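Local coordinates for MYB proto-oncogene protein (Mus musculus, PDB 1GVD), which probably binds DNA as a transcription regulator, the crystallised fragment being the R2 repeat of its Myb DNA-binding domain, at residues 12-15 with 16-20. The protein carries 1 engineered substitution. Residues are numbered along the deposited sequence; the frame is centred on the assembly and turned at random. Where two conformers were deposited one is given.
Sequences QRLI and KLVQK. Engineered in segment 12-15: Leu14 (natural residue Val). Unlike the reference sequence in segment 16-20: Lys16 (reference Gln).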
loop_
_atom_site.group_PDB
_atom_site.type_symbol
_atom_site.label_atom_id
_atom_site.label_comp_id
_atom_site.label_asym_id
_atom_site.label_seq_id
_atom_site.Cartn_x
_atom_site.Cartn_y
_atom_site.Cartn_z
ATOM N N GLN A 12 -6.141 -4.271 -3.813
ATOM C CA GLN A 12 -6.223 -5.668 -3.416
ATOM C C GLN A 12 -4.846 -6.204 -3.039
ATOM O O GLN A 12 -4.705 -6.934 -2.058
ATOM C CB GLN A 12 -6.826 -6.512 -4.539
ATOM C CG GLN A 12 -7.103 -7.948 -4.125
ATOM C CD GLN A 12 -8.118 -8.045 -3.001
ATOM O OE1 GLN A 12 -9.304 -7.772 -3.193
ATOM N NE2 GLN A 12 -7.654 -8.425 -1.817
ATOM N N ARG A 13 -3.826 -5.851 -3.817
ATOM C CA ARG A 13 -2.472 -6.302 -3.510
ATOM C C ARG A 13 -1.995 -5.716 -2.181
ATOM O O ARG A 13 -1.346 -6.407 -1.391
ATOM C CB ARG A 13 -1.502 -5.903 -4.627
ATOM C CG ARG A 13 -1.784 -6.574 -5.964
ATOM C CD ARG A 13 -0.919 -5.985 -7.073
ATOM N NE ARG A 13 0.509 -6.192 -6.841
ATOM C CZ ARG A 13 1.122 -7.367 -6.940
ATOM N NH1 ARG A 13 0.437 -8.452 -7.270
ATOM N NH2 ARG A 13 2.425 -7.458 -6.707
ATOM N N LEU A 14 -2.323 -4.454 -1.924
ATOM C CA LEU A 14 -1.912 -3.819 -0.679
ATOM C C LEU A 14 -2.546 -4.533 0.508
ATOM O O LEU A 14 -1.897 -4.736 1.532
ATOM C CB LEU A 14 -2.295 -2.336 -0.682
ATOM C CG LEU A 14 -1.910 -1.537 0.568
ATOM C CD1 LEU A 14 -0.418 -1.650 0.828
ATOM C CD2 LEU A 14 -2.314 -0.085 0.381
ATOM N N ILE A 15 -3.809 -4.923 0.376
ATOM C CA ILE A 15 -4.491 -5.639 1.449
ATOM C C ILE A 15 -3.725 -6.924 1.774
ATOM O O ILE A 15 -3.471 -7.226 2.941
ATOM C CB ILE A 15 -5.946 -5.981 1.046
ATOM C CG1 ILE A 15 -6.795 -4.709 1.094
ATOM C CG2 ILE A 15 -6.522 -7.051 1.972
ATOM C CD1 ILE A 15 -8.202 -4.885 0.553
ATOM N N LYS A 16 -3.341 -7.669 0.740
ATOM C CA LYS A 16 -2.596 -8.909 0.938
ATOM C C LYS A 16 -1.210 -8.673 1.537
ATOM O O LYS A 16 -0.750 -9.453 2.374
ATOM C CB LYS A 16 -2.468 -9.663 -0.387
ATOM C CG LYS A 16 -3.784 -10.217 -0.901
ATOM C CD LYS A 16 -3.590 -11.015 -2.178
ATOM C CE LYS A 16 -4.885 -11.682 -2.610
ATOM N NZ LYS A 16 -5.388 -12.631 -1.577
ATOM N N LEU A 17 -0.544 -7.602 1.116
ATOM C CA LEU A 17 0.783 -7.301 1.638
ATOM C C LEU A 17 0.734 -6.893 3.111
ATOM O O LEU A 17 1.623 -7.242 3.885
ATOM C CB LEU A 17 1.452 -6.216 0.788
ATOM C CG LEU A 17 1.894 -6.731 -0.587
ATOM C CD1 LEU A 17 2.156 -5.563 -1.525
ATOM C CD2 LEU A 17 3.138 -7.598 -0.431
ATOM N N VAL A 18 -0.301 -6.166 3.508
ATOM C CA VAL A 18 -0.425 -5.772 4.904
ATOM C C VAL A 18 -0.732 -7.016 5.742
ATOM O O VAL A 18 -0.293 -7.132 6.886
ATOM C CB VAL A 18 -1.518 -4.695 5.085
ATOM C CG1 VAL A 18 -1.779 -4.446 6.570
ATOM C CG2 VAL A 18 -1.063 -3.402 4.419
ATOM N N GLN A 19 -1.475 -7.956 5.171
ATOM C CA GLN A 19 -1.783 -9.192 5.884
ATOM C C GLN A 19 -0.481 -9.953 6.139
ATOM O O GLN A 19 -0.274 -10.516 7.218
ATOM C CB GLN A 19 -2.745 -10.054 5.060
ATOM C CG GLN A 19 -4.136 -9.458 4.917
ATOM C CD GLN A 19 -5.061 -10.310 4.066
ATOM O OE1 GLN A 19 -6.231 -9.977 3.882
ATOM N NE2 GLN A 19 -4.540 -11.412 3.540
ATOM N N LYS A 20 0.408 -9.953 5.154
ATOM C CA LYS A 20 1.676 -10.652 5.286
ATOM C C LYS A 20 2.681 -9.981 6.212
ATOM O O LYS A 20 3.247 -10.622 7.097
ATOM C CB LYS A 20 2.333 -10.826 3.913
ATOM C CG LYS A 20 3.732 -11.428 3.976
ATOM C CD LYS A 20 4.282 -11.722 2.593
ATOM C CE LYS A 20 5.671 -12.329 2.676
ATOM N NZ LYS A 20 6.190 -12.708 1.331
#
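Leu14 CG is anti to its backbone N (chi1 -179°), and with chi2 at 56° CD1 stands out from the helix on the side of Val18. The Val18 branch that meets it is CG2, which stands anti to the carbonyl carbon, beside the backbone N. The residues are one turn apart, and Leu14 CD1 and Val18 CG2 are 4.0 Å apart. The same Val18 CG2 also lies 3.3 Å from Leu14 O. That oxygen accepts the backbone N-H of Val18 at 2.9 Å from N to O, with an N-H...O angle of 157°. Leu14 is an engineered residue; the natural one is valine.

One position further on, Ile15 and Gln19 meet on a more open side. Gln19 has two conformers, so its side-chain contacts are less certain. In one, Gln19 CG sits 3.1 Å from Ile15 O, which also takes the N-H of Gln19. Beyond CG this conformer is extended, and Gln19 OE1 comes to 3.5 Å from Ile15 CG2. On another side, Leu17 CG packs 3.4 Å from Arg13 O, the acceptor for Leu17 N.

The buried pair faces the rest of the fold. Leu14 touches Trp6, Ile29, Cys41, Arg44 and Leu49, while Val18 touches Trp26, Ile29 and Trp45. Leu14-Val18, Ile15-Gln19 and Arg13-Leu17 are i to i+4 contacts within helix 8-21, whose inner face packs on helices 26-30 and 38-49 in the three-helix, tryptophan-containing core of a Myb repeat.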